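PDB 4M8R: hypothetical protein from Bacteroides caccae, which is of unknown function but belongs to the DUF4784 family, pairing an N-terminal Ig-like domain with a WD40-like, probably propeller-type domain. Local coordinates for residues Gly267-Leu272 with Tyr287-Gly292; Pro261-Gln266 with Lys325-Met330; Asp42-Asp47 with Asn75-Arg80. All blocks are in the same frame, centred on the assembly; numbering follows the deposited sequence. Where two conformers were deposited one is given.

Contact 1: Gly267-Leu272 with Tyr287-Gly292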
ATOM      1  N   GLY A 267     -17.041 -11.560   3.801  1.00 57.67           N
ATOM      2  CA  GLY A 267     -16.824 -12.408   2.628  1.00 59.14           C
ATOM      3  C   GLY A 267     -17.644 -11.972   1.421  1.00 58.34           C
ATOM      4  O   GLY A 267     -17.347 -12.375   0.294  1.00 58.95           O
ATOM      5  N   ASN A 268     -18.678 -11.161   1.661  1.00 55.52           N
ATOM      6  CA  ASN A 268     -19.503 -10.563   0.607  1.00 52.80           C
ATOM      7  C   ASN A 268     -20.236 -11.567  -0.283  1.00 52.85           C
ATOM      8  O   ASN A 268     -20.449 -11.310  -1.461  1.00 50.98           O
ATOM      9  CB  ASN A 268     -18.664  -9.590  -0.243  1.00 50.54           C
ATOM     10  CG  ASN A 268     -18.117  -8.427   0.566  1.00 48.59           C
ATOM     11  OD1 ASN A 268     -18.496  -8.216   1.718  1.00 48.33           O
ATOM     12  ND2 ASN A 268     -17.227  -7.654  -0.043  1.00 47.14           N
ATOM     13  N   GLU A 269     -20.633 -12.698   0.291  1.00 56.72           N
ATOM     14  CA  GLU A 269     -21.378 -13.719  -0.443  1.00 61.02           C
ATOM     15  C   GLU A 269     -22.858 -13.725  -0.076  1.00 60.79           C
ATOM     16  O   GLU A 269     -23.709 -13.970  -0.933  1.00 61.94           O
ATOM     17  CB  GLU A 269     -20.766 -15.097  -0.195  1.00 67.22           C
ATOM     18  CG  GLU A 269     -19.369 -15.242  -0.782  1.00 72.28           C
ATOM     19  CD  GLU A 269     -18.698 -16.562  -0.447  1.00 80.18           C
ATOM     20  OE1 GLU A 269     -19.405 -17.552  -0.160  1.00 85.19           O
ATOM     21  OE2 GLU A 269     -17.453 -16.614  -0.477  1.00 83.72           O
ATOM     22  N   ILE A 270     -23.155 -13.455   1.194  1.00 59.86           N
ATOM     23  CA  ILE A 270     -24.527 -13.404   1.689  1.00 61.16           C
ATOM     24  C   ILE A 270     -24.921 -11.960   1.999  1.00 57.24           C
ATOM     25  O   ILE A 270     -24.132 -11.208   2.580  1.00 55.70           O
ATOM     26  CB  ILE A 270     -24.695 -14.253   2.970  1.00 65.66           C
ATOM     27  CG1 ILE A 270     -24.118 -15.668   2.780  1.00 68.58           C
ATOM     28  CG2 ILE A 270     -26.162 -14.329   3.382  1.00 67.60           C
ATOM     29  CD1 ILE A 270     -24.832 -16.515   1.746  1.00 69.87           C
ATOM     30  N   ILE A 271     -26.143 -11.587   1.614  1.00 55.16           N
ATOM     31  CA  ILE A 271     -26.666 -10.243   1.838  1.00 53.73           C
ATOM     32  C   ILE A 271     -27.911 -10.299   2.711  1.00 54.67           C
ATOM     33  O   ILE A 271     -28.808 -11.096   2.463  1.00 58.13           O
ATOM     34  CB  ILE A 271     -27.013  -9.544   0.504  1.00 53.12           C
ATOM     35  CG1 ILE A 271     -25.728  -9.253  -0.289  1.00 52.27           C
ATOM     36  CG2 ILE A 271     -27.780  -8.250   0.761  1.00 52.06           C
ATOM     37  CD1 ILE A 271     -25.943  -8.897  -1.749  1.00 51.19           C
ATOM     38  N   LEU A 272     -27.969  -9.430   3.714  1.00 54.62           N
ATOM     39  CA  LEU A 272     -29.117  -9.348   4.615  1.00 56.91           C
ATOM     40  C   LEU A 272     -30.087  -8.275   4.139  1.00 56.66           C
ATOM     41  O   LEU A 272     -29.698  -7.130   3.932  1.00 55.52           O
ATOM     42  CB  LEU A 272     -28.669  -9.016   6.043  1.00 57.64           C
ATOM     43  CG  LEU A 272     -27.947 -10.097   6.852  1.00 59.44           C
ATOM     44  CD1 LEU A 272     -26.619 -10.481   6.214  1.00 58.35           C
ATOM     45  CD2 LEU A 272     -27.730  -9.603   8.274  1.00 60.86           C
ATOM     46  N   TYR A 287     -30.097 -13.091   0.822  1.00 63.28           N
ATOM     47  CA  TYR A 287     -29.857 -13.204  -0.611  1.00 62.81           C
ATOM     48  C   TYR A 287     -28.436 -13.685  -0.870  1.00 62.04           C
ATOM     49  O   TYR A 287     -27.473 -13.111  -0.367  1.00 60.13           O
ATOM     50  CB  TYR A 287     -30.118 -11.868  -1.307  1.00 60.56           C
ATOM     51  CG  TYR A 287     -29.673 -11.813  -2.755  1.00 60.40           C
ATOM     52  CD1 TYR A 287     -30.422 -12.415  -3.760  1.00 62.34           C
ATOM     53  CD2 TYR A 287     -28.506 -11.151  -3.119  1.00 58.46           C
ATOM     54  CE1 TYR A 287     -30.017 -12.359  -5.085  1.00 61.75           C
ATOM     55  CE2 TYR A 287     -28.094 -11.094  -4.439  1.00 57.89           C
ATOM     56  CZ  TYR A 287     -28.853 -11.695  -5.418  1.00 59.30           C
ATOM     57  OH  TYR A 287     -28.445 -11.634  -6.731  1.00 58.69           O
ATOM     58  N   ASN A 288     -28.328 -14.754  -1.650  1.00 66.76           N
ATOM     59  CA  ASN A 288     -27.056 -15.310  -2.083  1.00 68.67           C
ATOM     60  C   ASN A 288     -27.011 -15.183  -3.600  1.00 67.70           C
ATOM     61  O   ASN A 288     -27.864 -15.751  -4.284  1.00 66.44           O
ATOM     62  CB  ASN A 288     -26.967 -16.782  -1.662  1.00 73.80           C
ATOM     63  CG  ASN A 288     -25.605 -17.400  -1.937  1.00 76.49           C
ATOM     64  OD1 ASN A 288     -24.860 -16.954  -2.809  1.00 78.50           O
ATOM     65  ND2 ASN A 288     -25.283 -18.452  -1.198  1.00 80.07           N
ATOM     66  N   TYR A 289     -26.029 -14.450  -4.129  1.00 66.47           N
ATOM     67  CA  TYR A 289     -25.978 -14.191  -5.575  1.00 67.49           C
ATOM     68  C   TYR A 289     -25.755 -15.452  -6.418  1.00 72.37           C
ATOM     69  O   TYR A 289     -25.951 -15.415  -7.636  1.00 75.31           O
ATOM     70  CB  TYR A 289     -24.963 -13.090  -5.947  1.00 65.31           C
ATOM     71  CG  TYR A 289     -23.506 -13.341  -5.591  1.00 64.78           C
ATOM     72  CD1 TYR A 289     -22.767 -14.347  -6.217  1.00 66.37           C
ATOM     73  CD2 TYR A 289     -22.854 -12.541  -4.657  1.00 62.07           C
ATOM     74  CE1 TYR A 289     -21.434 -14.564  -5.903  1.00 65.35           C
ATOM     75  CE2 TYR A 289     -21.521 -12.751  -4.340  1.00 61.97           C
ATOM     76  CZ  TYR A 289     -20.817 -13.763  -4.963  1.00 63.37           C
ATOM     77  OH  TYR A 289     -19.496 -13.967  -4.645  1.00 63.67           O
ATOM     78  N   ARG A 290     -25.341 -16.547  -5.772  1.00 75.79           N
ATOM     79  CA  ARG A 290     -25.191 -17.838  -6.445  0.60 77.80           C
ATOM     80  C   ARG A 290     -26.428 -18.724  -6.334  1.00 80.80           C
ATOM     81  O   ARG A 290     -26.656 -19.559  -7.200  1.00 81.21           O
ATOM     82  CB  ARG A 290     -23.998 -18.604  -5.883  0.60 78.20           C
ATOM     83  CG  ARG A 290     -22.662 -17.889  -6.008  0.60 77.77           C
ATOM     84  CD  ARG A 290     -21.483 -18.861  -6.013  0.60 78.58           C
ATOM     85  NE  ARG A 290     -21.838 -20.188  -5.507  0.60 81.21           N
ATOM     86  CZ  ARG A 290     -22.176 -21.241  -6.258  0.60 83.04           C
ATOM     87  NH1 ARG A 290     -22.210 -21.165  -7.589  0.60 82.18           N
ATOM     88  NH2 ARG A 290     -22.492 -22.386  -5.665  0.60 82.90           N
ATOM     89  N   ASN A 291     -27.219 -18.551  -5.266  1.00 82.58           N
ATOM     90  CA  ASN A 291     -28.379 -19.434  -4.984  1.00 86.64           C
ATOM     91  C   ASN A 291     -29.763 -18.780  -4.945  1.00 83.99           C
ATOM     92  O   ASN A 291     -30.771 -19.472  -5.073  1.00 86.99           O
ATOM     93  CB  ASN A 291     -28.171 -20.157  -3.651  1.00 91.11           C
ATOM     94  CG  ASN A 291     -26.951 -21.057  -3.656  1.00 95.92           C
ATOM     95  OD1 ASN A 291     -26.511 -21.530  -4.706  1.00100.40           O
ATOM     96  ND2 ASN A 291     -26.394 -21.295  -2.476  1.00 97.91           N
ATOM     97  N   GLY A 292     -29.818 -17.469  -4.736  1.00 80.19           N
ATOM     98  CA  GLY A 292     -31.082 -16.734  -4.758  1.00 78.36           C
ATOM     99  C   GLY A 292     -31.558 -16.277  -3.393  1.00 76.53           C
ATOM    100  O   GLY A 292     -30.759 -16.100  -2.470  1.00 72.82           O
TER
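Ile271 and Tyr287 form a hydrogen-bonded pair in the antiparallel beta hairpin of strands 270-276 and 282-288, part of the WD40-like domain. The evidence is reciprocal: Ile271 N donates to Tyr287 O at 2.8 Å, and Tyr287 N donates back to Ile271 O at 2.9 Å. Packing is tight on the face that carries these two side chains. With CG of Tyr287 opposite its backbone N (chi1 170°), the ring runs beside Ile271, whose CD1 meets the ring edge 3.7 Å from CD2. Leu219 of strand 217-221 touches both, and the buried Tyr289 as well. Asn268 O approaches the edge of the Tyr289 ring, 3.4 Å from CE2. The other face is looser and partly exposed. There Ile270 crosses Asn288 at a slant, its CD1 lying 3.6 Å from Asn288 ND2, a contact of methyl with amide. Glu269 is solvent-exposed, and Glu269 CG only grazes Tyr289 OH at 4.1 Å. Beyond the pairing Asn291 N and Gly292 N both donate to Asn288 O, a classic beta bulge in which those two residues face Asn288. The Asn288 side chain adds an Asx turn: OD1 accepts from Arg290 N at 3.0 Å, the nitrogen standing 40° out of the amide carbonyl plane.

Contact 2: Pro261-Gln266 with Lys325-Met330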
ATOM      1  N   PRO A 261     -31.151  -0.140   3.522  1.00 48.79           N
ATOM      2  CA  PRO A 261     -30.095  -0.789   2.758  1.00 47.23           C
ATOM      3  C   PRO A 261     -29.811  -2.212   3.231  1.00 47.68           C
ATOM      4  O   PRO A 261     -29.852  -2.501   4.429  1.00 48.12           O
ATOM      5  CB  PRO A 261     -28.870   0.108   2.990  1.00 45.91           C
ATOM      6  CG  PRO A 261     -29.205   0.988   4.139  1.00 46.99           C
ATOM      7  CD  PRO A 261     -30.695   1.087   4.197  1.00 48.69           C
ATOM      8  N   GLY A 262     -29.544  -3.095   2.277  1.00 47.32           N
ATOM      9  CA  GLY A 262     -29.057  -4.422   2.593  1.00 47.98           C
ATOM     10  C   GLY A 262     -27.612  -4.346   3.048  1.00 46.92           C
ATOM     11  O   GLY A 262     -26.942  -3.323   2.873  1.00 44.23           O
ATOM     12  N   VAL A 263     -27.130  -5.434   3.636  1.00 48.11           N
ATOM     13  CA  VAL A 263     -25.784  -5.467   4.191  1.00 46.81           C
ATOM     14  C   VAL A 263     -25.079  -6.753   3.797  1.00 46.44           C
ATOM     15  O   VAL A 263     -25.627  -7.837   3.951  1.00 47.48           O
ATOM     16  CB  VAL A 263     -25.831  -5.350   5.726  1.00 48.52           C
ATOM     17  CG1 VAL A 263     -24.483  -5.684   6.343  1.00 48.85           C
ATOM     18  CG2 VAL A 263     -26.266  -3.953   6.135  1.00 48.25           C
ATOM     19  N   PHE A 264     -23.865  -6.614   3.279  1.00 46.10           N
ATOM     20  CA  PHE A 264     -23.019  -7.766   2.979  1.00 48.05           C
ATOM     21  C   PHE A 264     -22.474  -8.353   4.268  1.00 49.18           C
ATOM     22  O   PHE A 264     -21.897  -7.638   5.085  1.00 47.12           O
ATOM     23  CB  PHE A 264     -21.811  -7.367   2.116  1.00 46.27           C
ATOM     24  CG  PHE A 264     -22.104  -7.263   0.644  1.00 46.21           C
ATOM     25  CD1 PHE A 264     -22.321  -8.399  -0.115  1.00 47.77           C
ATOM     26  CD2 PHE A 264     -22.122  -6.026   0.009  1.00 45.03           C
ATOM     27  CE1 PHE A 264     -22.573  -8.307  -1.476  1.00 47.68           C
ATOM     28  CE2 PHE A 264     -22.375  -5.926  -1.349  1.00 44.62           C
ATOM     29  CZ  PHE A 264     -22.605  -7.071  -2.093  1.00 45.72           C
HETATM   30  N   MSE A 265     -22.625  -9.659   4.430  1.00 52.37           N
HETATM   31  CA  MSE A 265     -21.906 -10.375   5.477  1.00 56.02           C
HETATM   32  C   MSE A 265     -20.443 -10.395   5.127  1.00 55.25           C
HETATM   33  O   MSE A 265     -20.075 -10.106   3.984  1.00 54.48           O
HETATM   34  CB  MSE A 265     -22.463 -11.782   5.540  1.00 60.85           C
HETATM   35  CG  MSE A 265     -22.093 -12.459   6.846  1.00 66.26           C
HETATM   36 SE   MSE A 265     -23.147 -14.102   7.003  0.75 72.37          SE
HETATM   37  CE  MSE A 265     -24.974 -13.414   6.769  1.00 72.31           C
ATOM     38  N   GLN A 266     -19.585 -10.709   6.098  1.00 56.42           N
ATOM     39  CA  GLN A 266     -18.147 -10.808   5.828  1.00 56.44           C
ATOM     40  C   GLN A 266     -17.917 -11.872   4.754  1.00 57.46           C
ATOM     41  O   GLN A 266     -18.546 -12.932   4.777  1.00 55.21           O
ATOM     42  CB  GLN A 266     -17.340 -11.127   7.096  1.00 57.53           C
ATOM     43  CG  GLN A 266     -15.826 -10.994   6.916  1.00 56.91           C
ATOM     44  CD  GLN A 266     -15.034 -11.317   8.178  1.00 58.02           C
ATOM     45  OE1 GLN A 266     -14.912 -10.487   9.078  1.00 55.97           O
ATOM     46  NE2 GLN A 266     -14.480 -12.525   8.242  1.00 60.07           N
ATOM     47  N   LYS A 325     -15.893  -7.751   9.562  1.00 55.48           N
ATOM     48  CA  LYS A 325     -17.114  -7.197  10.139  1.00 53.67           C
ATOM     49  C   LYS A 325     -18.019  -8.224  10.816  1.00 55.13           C
ATOM     50  O   LYS A 325     -17.934  -9.421  10.562  1.00 57.78           O
ATOM     51  CB  LYS A 325     -17.904  -6.438   9.065  1.00 51.94           C
ATOM     52  CG  LYS A 325     -18.036  -7.189   7.760  1.00 53.86           C
ATOM     53  CD  LYS A 325     -18.573  -6.338   6.621  1.00 51.18           C
ATOM     54  CE  LYS A 325     -18.178  -6.964   5.290  1.00 53.33           C
ATOM     55  NZ  LYS A 325     -19.334  -7.118   4.375  1.00 53.55           N
ATOM     56  N   LYS A 326     -18.869  -7.716  11.703  1.00 54.94           N
ATOM     57  CA  LYS A 326     -19.946  -8.482  12.311  1.00 56.27           C
ATOM     58  C   LYS A 326     -21.243  -7.863  11.822  1.00 53.08           C
ATOM     59  O   LYS A 326     -21.413  -6.650  11.897  1.00 50.92           O
ATOM     60  CB  LYS A 326     -19.863  -8.401  13.835  1.00 58.49           C
ATOM     61  CG  LYS A 326     -18.630  -9.078  14.414  1.00 62.51           C
ATOM     62  CD  LYS A 326     -18.296  -8.550  15.801  1.00 64.36           C
ATOM     63  CE  LYS A 326     -16.962  -9.088  16.303  1.00 67.90           C
ATOM     64  NZ  LYS A 326     -17.017 -10.534  16.653  1.00 72.11           N
ATOM     65  N   VAL A 327     -22.147  -8.687  11.303  1.00 53.66           N
ATOM     66  CA  VAL A 327     -23.412  -8.191  10.770  1.00 51.96           C
ATOM     67  C   VAL A 327     -24.595  -8.835  11.464  1.00 53.09           C
ATOM     68  O   VAL A 327     -24.486  -9.917  12.035  1.00 54.41           O
ATOM     69  CB  VAL A 327     -23.532  -8.421   9.250  1.00 51.88           C
ATOM     70  CG1 VAL A 327     -22.262  -7.958   8.546  1.00 51.31           C
ATOM     71  CG2 VAL A 327     -23.818  -9.880   8.932  1.00 55.24           C
ATOM     72  N   GLY A 328     -25.733  -8.161  11.384  1.00 52.58           N
ATOM     73  CA  GLY A 328     -26.950  -8.683  11.967  1.00 55.04           C
ATOM     74  C   GLY A 328     -28.176  -7.860  11.654  1.00 54.40           C
ATOM     75  O   GLY A 328     -28.171  -7.021  10.750  1.00 51.74           O
ATOM     76  N   TYR A 329     -29.227  -8.126  12.424  1.00 57.36           N
ATOM     77  CA  TYR A 329     -30.523  -7.492  12.265  1.00 57.78           C
ATOM     78  C   TYR A 329     -30.928  -6.799  13.563  1.00 57.52           C
ATOM     79  O   TYR A 329     -30.807  -7.379  14.646  1.00 58.34           O
ATOM     80  CB  TYR A 329     -31.571  -8.552  11.945  1.00 61.41           C
ATOM     81  CG  TYR A 329     -31.584  -9.058  10.516  1.00 62.38           C
ATOM     82  CD1 TYR A 329     -32.011  -8.245   9.473  1.00 61.04           C
ATOM     83  CD2 TYR A 329     -31.232 -10.374  10.217  1.00 65.85           C
ATOM     84  CE1 TYR A 329     -32.056  -8.710   8.169  1.00 62.45           C
ATOM     85  CE2 TYR A 329     -31.276 -10.849   8.916  1.00 67.25           C
ATOM     86  CZ  TYR A 329     -31.690 -10.013   7.896  1.00 66.15           C
ATOM     87  OH  TYR A 329     -31.743 -10.479   6.600  1.00 68.88           O
HETATM   88  N   MSE A 330     -31.394  -5.556  13.449  1.00 56.41           N
HETATM   89  CA  MSE A 330     -32.091  -4.887  14.544  1.00 57.65           C
HETATM   90  C   MSE A 330     -33.519  -5.337  14.431  1.00 60.91           C
HETATM   91  O   MSE A 330     -34.146  -5.134  13.395  1.00 60.07           O
HETATM   92  CB  MSE A 330     -32.011  -3.367  14.426  1.00 55.59           C
HETATM   93  CG  MSE A 330     -32.506  -2.638  15.679  1.00 57.21           C
HETATM   94 SE   MSE A 330     -34.478  -2.666  15.884  0.75 60.03          SE
HETATM   95  CE  MSE A 330     -35.057  -1.913  14.152  1.00 58.32           C
TER
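Val327 overlaps Val263 and Met265 with its two methyl branches. Val327 CG1 lies 3.9 Å from Val263 CG1, the side chains running past each other in opposite senses, and Val327 CG2 lies 3.7 Å from CG of Met265, a selenomethionine. Strands 262-264 and 325-330 belong to separate sheets; their axes, 8.0 Å apart and inclined at 153°, fit packing between neighbouring blades, as in a propeller. At the edge of this apolar patch Lys325 reaches across to the other segment's backbone, its CG between backbone N and carbonyl carbon (chi1 46°) and its chain bent at the last torsion. Lys325 NZ donates to Phe264 O at 2.7 Å, arriving 65° out of the carbonyl plane, and more weakly to Met265 O at 3.1 Å. Gly202 O and Asn268 OD1 also accept from this nitrogen. Lys325 N meets a lone pair of Gln266 OE1 in plane at 2.9 Å, an oxygen that also accepts from Glu54 N of the fourth subunit. A methionine in place of Lys325 would probably leave the carbonyls of Phe264 and Met265 without this shared donor. The partners named for this buried ammonium are all neutral oxygens, so their dipoles probably offset part of its charge.

Contact 3: Asp42-Asp47 with Asn75-Arg80. With PO4 (phosphate ion), chain F.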
ATOM      1  N   ASP A  42     -18.111  17.996 -31.093  1.00 54.46           N
ATOM      2  CA  ASP A  42     -16.846  18.445 -30.514  1.00 51.34           C
ATOM      3  C   ASP A  42     -16.926  18.307 -29.003  1.00 50.09           C
ATOM      4  O   ASP A  42     -17.945  18.644 -28.397  1.00 51.47           O
ATOM      5  CB  ASP A  42     -16.536  19.903 -30.879  1.00 51.18           C
ATOM      6  CG  ASP A  42     -16.017  20.059 -32.299  1.00 53.61           C
ATOM      7  OD1 ASP A  42     -16.029  19.073 -33.061  1.00 55.39           O
ATOM      8  OD2 ASP A  42     -15.600  21.180 -32.667  1.00 52.87           O
ATOM      9  N   GLN A  43     -15.862  17.776 -28.405  1.00 48.25           N
ATOM     10  CA  GLN A  43     -15.779  17.643 -26.959  1.00 46.72           C
ATOM     11  C   GLN A  43     -14.626  18.495 -26.440  1.00 42.58           C
ATOM     12  O   GLN A  43     -13.839  19.041 -27.220  1.00 39.66           O
ATOM     13  CB  GLN A  43     -15.619  16.175 -26.565  1.00 49.20           C
ATOM     14  CG  GLN A  43     -16.726  15.284 -27.131  1.00 54.93           C
ATOM     15  CD  GLN A  43     -16.811  13.908 -26.483  1.00 59.68           C
ATOM     16  OE1 GLN A  43     -16.321  13.690 -25.373  1.00 61.38           O
ATOM     17  NE2 GLN A  43     -17.447  12.970 -27.177  1.00 64.49           N
ATOM     18  N   VAL A  44     -14.553  18.633 -25.124  1.00 40.29           N
ATOM     19  CA  VAL A  44     -13.507  19.416 -24.497  1.00 39.32           C
ATOM     20  C   VAL A  44     -12.862  18.586 -23.395  1.00 38.43           C
ATOM     21  O   VAL A  44     -13.558  17.991 -22.574  1.00 38.22           O
ATOM     22  CB  VAL A  44     -14.072  20.730 -23.926  1.00 40.57           C
ATOM     23  CG1 VAL A  44     -12.995  21.510 -23.189  1.00 40.76           C
ATOM     24  CG2 VAL A  44     -14.672  21.581 -25.043  1.00 42.86           C
ATOM     25  N   ASP A  45     -11.529  18.559 -23.395  1.00 39.88           N
ATOM     26  CA  ASP A  45     -10.738  17.790 -22.429  1.00 41.49           C
ATOM     27  C   ASP A  45      -9.899  18.711 -21.554  1.00 38.12           C
ATOM     28  O   ASP A  45      -9.429  19.754 -22.006  1.00 35.33           O
ATOM     29  CB  ASP A  45      -9.773  16.849 -23.158  1.00 46.26           C
ATOM     30  CG  ASP A  45     -10.444  15.607 -23.687  1.00 53.59           C
ATOM     31  OD1 ASP A  45     -11.310  15.032 -22.983  1.00 66.70           O
ATOM     32  OD2 ASP A  45     -10.083  15.193 -24.808  1.00 54.74           O
ATOM     33  N   PHE A  46      -9.696  18.286 -20.310  1.00 36.74           N
ATOM     34  CA  PHE A  46      -8.809  18.960 -19.374  1.00 34.17           C
ATOM     35  C   PHE A  46      -7.579  18.106 -19.131  1.00 34.25           C
ATOM     36  O   PHE A  46      -7.683  16.881 -19.061  1.00 33.84           O
ATOM     37  CB  PHE A  46      -9.483  19.111 -18.015  1.00 32.68           C
ATOM     38  CG  PHE A  46     -10.662  20.036 -17.995  1.00 32.48           C
ATOM     39  CD1 PHE A  46     -10.581  21.310 -18.537  1.00 33.37           C
ATOM     40  CD2 PHE A  46     -11.835  19.653 -17.355  1.00 31.57           C
ATOM     41  CE1 PHE A  46     -11.665  22.173 -18.473  1.00 34.02           C
ATOM     42  CE2 PHE A  46     -12.918  20.508 -17.293  1.00 32.42           C
ATOM     43  CZ  PHE A  46     -12.835  21.769 -17.853  1.00 33.61           C
ATOM     44  N   ASP A  47      -6.425  18.756 -18.984  1.00 34.65           N
ATOM     45  CA  ASP A  47      -5.245  18.133 -18.387  1.00 36.35           C
ATOM     46  C   ASP A  47      -4.863  18.951 -17.152  1.00 34.31           C
ATOM     47  O   ASP A  47      -4.758  20.171 -17.223  1.00 32.91           O
ATOM     48  CB  ASP A  47      -4.072  18.087 -19.378  1.00 43.18           C
ATOM     49  CG  ASP A  47      -4.172  16.920 -20.382  1.00 53.50           C
ATOM     50  OD1 ASP A  47      -5.177  16.169 -20.385  1.00 58.49           O
ATOM     51  OD2 ASP A  47      -3.223  16.747 -21.180  1.00 63.48           O
ATOM     52  N   ASN A  75     -19.872  29.427 -32.750  1.00 68.31           N
ATOM     53  CA  ASN A  75     -18.829  30.411 -32.446  0.50 64.59           C
ATOM     54  C   ASN A  75     -18.155  30.196 -31.087  1.00 60.05           C
ATOM     55  O   ASN A  75     -17.214  30.897 -30.740  1.00 59.21           O
ATOM     56  CB  ASN A  75     -19.366  31.845 -32.556  0.50 65.95           C
ATOM     57  CG  ASN A  75     -20.671  32.052 -31.811  0.50 66.31           C
ATOM     58  OD1 ASN A  75     -20.893  31.484 -30.744  0.50 64.91           O
ATOM     59  ND2 ASN A  75     -21.540  32.880 -32.377  0.50 68.66           N
ATOM     60  N   GLY A  76     -18.629  29.216 -30.318  1.00 56.49           N
ATOM     61  CA  GLY A  76     -18.015  28.904 -29.029  1.00 52.86           C
ATOM     62  C   GLY A  76     -18.854  28.033 -28.114  1.00 51.68           C
ATOM     63  O   GLY A  76     -19.912  27.545 -28.501  1.00 50.59           O
HETATM   64  N   MSE A  77     -18.370  27.825 -26.890  1.00 52.13           N
HETATM   65  CA  MSE A  77     -19.036  26.931 -25.942  1.00 52.43           C
HETATM   66  C   MSE A  77     -18.732  27.319 -24.524  1.00 49.25           C
HETATM   67  O   MSE A  77     -17.714  27.942 -24.252  1.00 48.32           O
HETATM   68  CB  MSE A  77     -18.638  25.473 -26.204  1.00 54.14           C
HETATM   69  CG  MSE A  77     -17.228  25.271 -26.765  1.00 57.13           C
HETATM   70 SE   MSE A  77     -17.156  23.597 -27.825  0.75 61.69          SE
HETATM   71  CE  MSE A  77     -18.235  22.463 -26.652  1.00 54.48           C
ATOM     72  N   SER A  78     -19.638  26.966 -23.616  1.00 49.73           N
ATOM     73  CA  SER A  78     -19.452  27.171 -22.182  1.00 49.47           C
ATOM     74  C   SER A  78     -19.185  25.829 -21.514  1.00 46.80           C
ATOM     75  O   SER A  78     -19.901  24.860 -21.767  1.00 48.66           O
ATOM     76  CB  SER A  78     -20.704  27.795 -21.561  1.00 51.52           C
ATOM     77  OG  SER A  78     -21.066  28.995 -22.218  1.00 57.46           O
ATOM     78  N   ILE A  79     -18.162  25.771 -20.665  1.00 42.99           N
ATOM     79  CA  ILE A  79     -17.850  24.547 -19.926  1.00 41.40           C
ATOM     80  C   ILE A  79     -17.821  24.824 -18.434  1.00 40.54           C
ATOM     81  O   ILE A  79     -17.614  25.960 -18.020  1.00 42.14           O
ATOM     82  CB  ILE A  79     -16.507  23.934 -20.367  1.00 39.41           C
ATOM     83  CG1 ILE A  79     -15.333  24.841 -19.990  1.00 39.16           C
ATOM     84  CG2 ILE A  79     -16.526  23.683 -21.864  1.00 40.63           C
ATOM     85  CD1 ILE A  79     -13.988  24.330 -20.462  1.00 38.34           C
ATOM     86  N   ARG A  80     -18.064  23.789 -17.634  1.00 39.98           N
ATOM     87  CA  ARG A  80     -18.052  23.925 -16.181  1.00 42.07           C
ATOM     88  C   ARG A  80     -16.737  23.392 -15.627  1.00 37.43           C
ATOM     89  O   ARG A  80     -16.279  22.341 -16.045  1.00 37.13           O
ATOM     90  CB  ARG A  80     -19.236  23.176 -15.555  1.00 46.49           C
ATOM     91  CG  ARG A  80     -19.532  23.618 -14.130  1.00 51.65           C
ATOM     92  CD  ARG A  80     -20.839  23.051 -13.605  1.00 58.28           C
ATOM     93  NE  ARG A  80     -22.013  23.632 -14.262  1.00 72.27           N
ATOM     94  CZ  ARG A  80     -22.525  24.841 -14.001  1.00 79.39           C
ATOM     95  NH1 ARG A  80     -21.973  25.644 -13.092  1.00 81.65           N
ATOM     96  NH2 ARG A  80     -23.603  25.258 -14.666  1.00 78.41           N
TER
HETATM   97  P   PO4 F 504     -23.070  31.648 -19.924  1.00105.31           P
HETATM   98  O1  PO4 F 504     -23.052  32.818 -20.884  1.00101.62           O
HETATM   99  O2  PO4 F 504     -21.903  31.751 -18.969  1.00 81.33           O
HETATM  100  O3  PO4 F 504     -24.341  31.665 -19.106  1.00100.57           O
HETATM  101  O4  PO4 F 504     -22.982  30.363 -20.720  1.00100.63           O
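Ile79 reaches Val44 and Phe46 across the interior of the N-terminal domain, and its side chain can be followed outward atom by atom. Ile79 CB is set back, 5.1 Å from Val44 CG1. Ile79 CG2 is 4.2 Å from Val44 CG2. CG1 lies between the backbone N and the carbonyl carbon (chi1 67°), and from there the chain extends so that the terminal methyl does most of the touching. Ile79 CD1 lies 4.0 Å from Val44 CG1, the two side chains meeting at about a right angle, and 3.7 Å from Phe46 CE1, where isoleucine and ring approach from opposite directions. The same ring has a polar neighbour at its edge, Arg80 O, in plane and 3.9 Å from Phe46 CZ. Two residues earlier, selenomethionine Met77 bends at its last torsion (chi3 -41°), laying CE against the second branch of Val44, 4.0 Å from CG2. Val44 is therefore held between Ile79 on one methyl and Met77 on the other. Ile92 and Val90 of strand 88-96 pack on Val44 and Phe46 respectively, whereas Ile33 and Ile69 pack on Met77. Ser78 faces away from this apolar layer; its OG donates to O4 of a phosphate ion at 2.8 Å. His32 NE2 also binds that ion, which probably comes from the crystallisation liquor and so is no evidence of a natural ligand. The axes of strands 43-47 and 76-80 are 9.5 Å apart and their directions differ by 44°, too far and too oblique for direct backbone pairing. Strand 60-72 lies between them in sheet order, yet Val44, Phe46, Met77 and Ile79 all point across the gap. Such facing of apolar residues from a strongly curled sheet is consistent with the sandwich core of an Ig-like, E-set domain.

Overall arrangement
Contacts 1 and 2 are built on one another: strands 262-264 and 270-276 are neighbours in a single sheet, and probable backbone hydrogen bonds such as Leu272 N to Val263 O (2.8 Å) join them, their centres being 11 Å apart. Contact 1 works within that sheet, through main-chain pairing and a partly open turn; contact 2 is more buried and connects it to the next sheet by methyl packing and a lysine bonded to carbonyls. Contact 3 lies about 44 Å away, centre to centre, from contact 1, in the Ig-like domain. It too is buried, but its side chains meet mainly by apolar packing, without polar bonds between the segments. All three border the third subunit, contact 2 through Phe264.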